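Local coordinates for protein UDP-glucose 4-epimerase (Brucella ovis, PDB 4WOK) that probably interconverts UDP-glucose and UDP-galactose by inverting the configuration at C4 of the sugar, with NAD as cofactor, at residues A[41-46]-A[59-64]; A[227-232]-A[267-272]. The protein carries 2 engineered substitutions. All coordinates share one frame; numbering follows the deposited sequence.

Contact 1: A[41-46]-A[59-64]. With NAD (nicotinamide-adenine-dinucleotide), chain B.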
# COMPACT_ATOMS: atom_id res chain seq x y z
N TYR A 41 3.36 -2.30 15.81
CA TYR A 41 2.76 -1.23 16.59
C TYR A 41 1.53 -0.80 15.81
O TYR A 41 1.64 -0.38 14.67
CB TYR A 41 3.75 -0.07 16.79
CG TYR A 41 3.24 1.04 17.71
CD1 TYR A 41 2.44 2.06 17.22
CD2 TYR A 41 3.57 1.05 19.06
CE1 TYR A 41 1.95 3.08 18.08
CE2 TYR A 41 3.12 2.06 19.91
CZ TYR A 41 2.31 3.07 19.41
OH TYR A 41 1.85 4.07 20.26
N ASP A 42 0.34 -0.94 16.40
CA ASP A 42 -0.89 -0.81 15.61
C ASP A 42 -2.05 -0.53 16.54
O ASP A 42 -2.09 -1.09 17.65
CB ASP A 42 -1.15 -2.11 14.83
CG ASP A 42 -2.11 -1.92 13.67
OD1 ASP A 42 -3.28 -1.55 13.91
OD2 ASP A 42 -1.69 -2.14 12.51
N ASN A 43 -2.98 0.33 16.14
CA ASN A 43 -4.07 0.66 17.05
C ASN A 43 -5.32 -0.19 16.83
O ASN A 43 -6.34 0.00 17.50
CB ASN A 43 -4.41 2.16 16.98
CG ASN A 43 -5.03 2.59 15.64
OD1 ASN A 43 -5.22 1.80 14.72
ND2 ASN A 43 -5.36 3.88 15.55
N LEU A 44 -5.22 -1.12 15.87
CA LEU A 44 -6.30 -2.05 15.46
C LEU A 44 -7.57 -1.37 14.97
O LEU A 44 -8.64 -2.00 14.93
CB LEU A 44 -6.65 -3.01 16.60
CG LEU A 44 -5.46 -3.79 17.15
CD1 LEU A 44 -5.90 -4.73 18.27
CD2 LEU A 44 -4.72 -4.58 16.03
N SER A 45 -7.46 -0.12 14.54
CA SER A 45 -8.61 0.60 14.00
C SER A 45 -9.16 -0.05 12.72
O SER A 45 -10.38 -0.14 12.54
CB SER A 45 -8.25 2.07 13.71
OG SER A 45 -7.09 2.15 12.88
N THR A 46 -8.28 -0.50 11.83
CA THR A 46 -8.72 -1.20 10.62
C THR A 46 -7.99 -2.54 10.44
O THR A 46 -8.38 -3.36 9.61
CB THR A 46 -8.52 -0.34 9.35
OG1 THR A 46 -7.16 0.08 9.25
CG2 THR A 46 -9.42 0.88 9.38
N GLU A 59 -0.10 -2.77 21.16
CA GLU A 59 -1.28 -2.00 20.76
C GLU A 59 -1.03 -0.55 21.12
O GLU A 59 -0.67 -0.23 22.26
CB GLU A 59 -2.56 -2.49 21.44
CG GLU A 59 -3.86 -1.92 20.83
CD GLU A 59 -4.17 -0.46 21.23
OE1 GLU A 59 -4.10 -0.14 22.43
OE2 GLU A 59 -4.52 0.37 20.34
N GLY A 60 -1.24 0.35 20.17
CA GLY A 60 -1.05 1.76 20.46
C GLY A 60 -1.31 2.60 19.23
O GLY A 60 -1.31 2.09 18.10
N ASP A 61 -1.53 3.89 19.46
CA ASP A 61 -1.74 4.84 18.39
C ASP A 61 -0.45 5.59 18.12
O ASP A 61 0.29 5.92 19.06
CB ASP A 61 -2.84 5.84 18.77
CG ASP A 61 -3.47 6.50 17.56
OD1 ASP A 61 -2.78 7.26 16.85
OD2 ASP A 61 -4.66 6.22 17.30
N ILE A 62 -0.15 5.86 16.85
CA ILE A 62 1.07 6.64 16.59
C ILE A 62 0.96 8.07 17.12
O ILE A 62 1.98 8.74 17.33
CB ILE A 62 1.42 6.66 15.09
CG1 ILE A 62 0.29 7.31 14.28
CG2 ILE A 62 1.72 5.27 14.62
CD1 ILE A 62 0.57 7.31 12.75
N LEU A 63 -0.27 8.54 17.39
CA LEU A 63 -0.43 9.85 18.02
C LEU A 63 -0.11 9.84 19.53
O LEU A 63 -0.05 10.89 20.17
CB LEU A 63 -1.86 10.37 17.81
CG LEU A 63 -2.18 10.72 16.34
CD1 LEU A 63 -3.72 10.89 16.14
CD2 LEU A 63 -1.44 11.99 15.93
N ASP A 64 0.03 8.65 20.10
CA ASP A 64 0.38 8.49 21.51
C ASP A 64 1.90 8.53 21.57
O ASP A 64 2.55 7.49 21.57
CB ASP A 64 -0.18 7.17 22.05
CG ASP A 64 0.11 6.93 23.54
OD1 ASP A 64 0.88 7.69 24.18
OD2 ASP A 64 -0.45 5.95 24.07
PA NAD B . -4.86 -1.34 6.31
O1A NAD B . -5.88 -0.38 6.89
O2A NAD B . -5.08 -2.82 6.19
O5B NAD B . -3.51 -1.23 7.39
C5B NAD B . -3.50 0.01 8.07
C4B NAD B . -2.97 -0.32 9.48
O4B NAD B . -2.63 0.88 10.19
C3B NAD B . -4.16 -0.98 10.18
O3B NAD B . -3.69 -2.14 10.82
C2B NAD B . -4.60 0.11 11.19
O2B NAD B . -5.12 -0.46 12.33
C1B NAD B . -3.23 0.80 11.50
N9A NAD B . -3.39 2.21 11.89
C8A NAD B . -4.13 3.24 11.26
N7A NAD B . -4.02 4.41 11.89
C5A NAD B . -3.19 4.14 12.98
C6A NAD B . -2.71 4.96 14.02
N6A NAD B . -3.07 6.29 14.08
N1A NAD B . -1.89 4.44 14.96
C2A NAD B . -1.57 3.11 14.86
N3A NAD B . -1.96 2.20 13.93
C4A NAD B . -2.78 2.78 12.99
O3 NAD B . -4.45 -0.52 5.00
PN NAD B . -3.34 -1.18 4.03
O1N NAD B . -2.48 -2.30 4.55
O2N NAD B . -3.98 -1.13 2.68
O5D NAD B . -2.22 0.07 3.62
C5D NAD B . -1.53 0.52 4.68
C4D NAD B . -0.52 1.51 4.12
O4D NAD B . -0.38 1.28 2.66
C3D NAD B . -1.07 2.94 4.27
O3D NAD B . 0.05 3.76 4.44
C2D NAD B . -1.70 3.16 2.89
O2D NAD B . -1.75 4.47 2.48
C1D NAD B . -0.57 2.51 2.05
N1N NAD B . -1.11 2.28 0.61
C2N NAD B . -2.03 1.25 0.43
C3N NAD B . -2.54 1.03 -0.88
C7N NAD B . -3.54 -0.08 -1.09
O7N NAD B . -3.97 -0.32 -2.22
N7N NAD B . -3.95 -0.81 0.01
C4N NAD B . -2.10 1.84 -1.93
C5N NAD B . -1.18 2.86 -1.71
C6N NAD B . -0.68 3.08 -0.42
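Asn43 and Asp61 lie side by side and point the same way, with the amide and carboxylate planes 72° apart. Asn43 ND2 donates to Asp61 OD2 over 3.0 Å. The acceptor lies near the amide plane, but the amide comes in from above the carboxylate plane. Asn43 OD1 is held by both N and OG of Ser45, which fixes the rotation of the amide. Asp61 OD1 accepts from Leu63 N and from the adenine amine N6A of NAD, the latter at 2.9 Å. Ile62 N donates to adenine N1A, also at 2.9 Å.

The Tyr41 ring reaches along the backbone of 60-62, with Ile62 N at its edge. Tyr41 CG stands anti to the backbone N (chi1 -175°), which sends OH to Asp61 O at 2.7 Å. Asp64 N reaches the same oxygen from the opposite face of its plane. Gly60 N donates to Asp42 O at 3.0 Å. With the Asp42 bond to Val58 it makes the parallel pairing of Asp42 with Glu59.

Asp42 turns its carboxylate to the adenosine ribose. OD1 accepts from O2B at 2.7 Å and OD2 from O3B at 2.6 Å. Ala20 N also donates to OD2. An acidic residue at the end of the second strand, gripping both ribose hydroxyls, is the hallmark of an NAD-binding Rossmann fold.

Contact 2: A[227-232]-A[267-272]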
# COMPACT_ATOMS: atom_id res chain seq x y z
N GLY A 227 -12.31 -0.54 -23.68
CA GLY A 227 -13.25 0.51 -23.34
C GLY A 227 -13.39 0.77 -21.85
O GLY A 227 -13.93 1.79 -21.46
N THR A 228 -12.91 -0.16 -21.02
CA THR A 228 -12.97 0.04 -19.57
C THR A 228 -11.64 0.61 -19.08
O THR A 228 -10.61 0.46 -19.75
CB THR A 228 -13.31 -1.27 -18.80
OG1 THR A 228 -12.19 -2.17 -18.82
CG2 THR A 228 -14.53 -1.95 -19.40
N CYS A 229 -11.65 1.26 -17.93
CA CYS A 229 -10.46 2.01 -17.54
C CYS A 229 -9.35 1.11 -17.02
O CYS A 229 -9.58 0.01 -16.50
CB CYS A 229 -10.80 3.08 -16.50
SG CYS A 229 -10.66 2.54 -14.81
N ILE A 230 -8.13 1.60 -17.18
CA ILE A 230 -6.93 0.84 -16.88
C ILE A 230 -6.26 1.42 -15.63
O ILE A 230 -6.09 2.64 -15.52
CB ILE A 230 -5.95 0.87 -18.07
CG1 ILE A 230 -6.56 0.14 -19.28
CG2 ILE A 230 -4.62 0.26 -17.69
CD1 ILE A 230 -5.70 0.19 -20.52
N ARG A 231 -5.92 0.56 -14.69
CA ARG A 231 -5.27 1.01 -13.45
C ARG A 231 -4.11 0.07 -13.12
O ARG A 231 -3.86 -0.89 -13.85
CB ARG A 231 -6.28 1.08 -12.30
CG ARG A 231 -7.43 2.06 -12.53
CD ARG A 231 -6.95 3.50 -12.37
NE ARG A 231 -8.02 4.49 -12.53
CZ ARG A 231 -8.28 5.14 -13.66
NH1 ARG A 231 -7.57 4.87 -14.75
NH2 ARG A 231 -9.26 6.04 -13.71
N ASP A 232 -3.43 0.34 -12.02
CA ASP A 232 -2.14 -0.27 -11.73
C ASP A 232 -2.22 -1.16 -10.51
O ASP A 232 -2.54 -0.68 -9.42
CB ASP A 232 -1.10 0.82 -11.53
CG ASP A 232 0.32 0.31 -11.60
OD1 ASP A 232 0.53 -0.91 -11.71
OD2 ASP A 232 1.23 1.16 -11.56
N THR A 267 -3.85 -2.63 -16.01
CA THR A 267 -4.86 -3.67 -16.14
C THR A 267 -6.25 -3.07 -16.18
O THR A 267 -6.58 -2.24 -15.35
CB THR A 267 -4.78 -4.66 -14.98
OG1 THR A 267 -3.41 -5.04 -14.78
CG2 THR A 267 -5.61 -5.89 -15.28
N SER A 268 -7.08 -3.49 -17.14
CA SER A 268 -8.42 -2.94 -17.24
C SER A 268 -9.41 -3.69 -16.34
O SER A 268 -9.15 -4.82 -15.92
CB SER A 268 -8.92 -2.98 -18.69
OG SER A 268 -9.43 -4.25 -19.00
N ILE A 269 -10.53 -3.04 -16.04
CA ILE A 269 -11.60 -3.66 -15.26
C ILE A 269 -12.09 -4.95 -15.92
O ILE A 269 -12.31 -5.97 -15.25
CB ILE A 269 -12.81 -2.70 -15.10
CG1 ILE A 269 -12.39 -1.38 -14.46
CG2 ILE A 269 -13.93 -3.38 -14.32
CD1 ILE A 269 -12.11 -1.46 -12.98
N ARG A 270 -12.27 -4.89 -17.24
CA ARG A 270 -12.74 -6.04 -18.00
C ARG A 270 -11.80 -7.22 -17.82
O ARG A 270 -12.25 -8.34 -17.55
CB ARG A 270 -12.89 -5.69 -19.48
CG ARG A 270 -13.39 -6.83 -20.35
CD ARG A 270 -14.83 -7.21 -20.01
NE ARG A 270 -15.78 -6.15 -20.33
CZ ARG A 270 -16.94 -5.96 -19.70
NH1 ARG A 270 -17.30 -6.77 -18.71
NH2 ARG A 270 -17.73 -4.95 -20.06
N GLU A 271 -10.49 -6.98 -17.93
CA GLU A 271 -9.50 -8.05 -17.76
C GLU A 271 -9.67 -8.73 -16.41
O GLU A 271 -9.63 -9.95 -16.30
CB GLU A 271 -8.08 -7.51 -17.87
CG GLU A 271 -7.68 -6.92 -19.21
CD GLU A 271 -6.26 -6.37 -19.18
OE1 GLU A 271 -5.32 -7.18 -19.06
OE2 GLU A 271 -6.08 -5.14 -19.24
N ILE A 272 -9.86 -7.91 -15.37
CA ILE A 272 -10.01 -8.42 -14.02
C ILE A 272 -11.26 -9.28 -13.90
O ILE A 272 -11.21 -10.40 -13.41
CB ILE A 272 -10.06 -7.26 -13.00
CG1 ILE A 272 -8.65 -6.69 -12.82
CG2 ILE A 272 -10.62 -7.73 -11.67
CD1 ILE A 272 -8.62 -5.34 -12.16
O HOH W 1 -8.54 -1.40 -13.69
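Ile230 and Arg231 pair with Ser268 and Thr267 as two antiparallel bridges at the edge of a small mixed sheet. Strand 267-268 runs straight into helix 269-280, whose start carries a capping box.

Backbone bonds make the pairing. Arg231 and Thr267 are the hydrogen-bonded pair: Arg231 N donates to Thr267 O at 3.0 Å, and Thr267 N to Arg231 O at 2.8 Å. Ile230 and Ser268 form the neighbouring non-hydrogen-bonded pair. Beyond it Ile269 N donates to Cys229 O at 3.2 Å, so this bond already involves the first residue of the helix. A water donates to Thr267 O and weakly to Cys229 O.

Side-chain polar bonds hold the helix start. Ser268 OG accepts from Glu271 N, and Glu271 OE2 accepts from Ser268 N, closing the box. With OG1 set between the backbone N and the carbonyl carbon (chi1 72°), Thr228 turns the hydroxyl to the first turn, where it accepts from Arg270 N at 3.1 Å. Asp226 bonds to both hydroxyls, Thr228 OG1 through OD1 and Ser268 OG through OD2, and so ties the loop to the N-cap.

Van der Waals contacts fill in around these bonds. Ile230 CG1 lies against Ser268 CB, while its CG2 packs over the backbone N of Thr267. Cys229 SG meets Ile269 CG1 at 4.3 Å. Thr228 and Arg270 cross at about a right angle, with CG2 of the threonine near CB of the arginine.

The Arg231 side chain leads away from the pairing. NH2 donates to Pro296 O. NH1 turns back to donate to Ile230 O at 2.8 Å, and Cys229 SG sits over the centre of one guanidinium face, 3.7 Å above its plane.

How the contacts relate
From the N terminus, strand 37-42 comes first, and contact 1 closes a short loop from it to the turn after strand 57-59. Twelve residues separate its two segments. This joins the edge of the parallel Rossmann sheet to the adenosine end of NAD. The chain then completes most of that sheet before contact 2 opens. Contact 2 closes a longer loop of 34 residues, which carries helix 236-251 and strand 257-260, the far edge strand of the same sheet. It ties strand 230-235 to strand 267-268 and to the start of helix 269-280. The two loops follow in series; they neither nest nor cross. The centres of contact 1 and contact 2 lie about 35 Å apart, on opposite sides of the chain's centre.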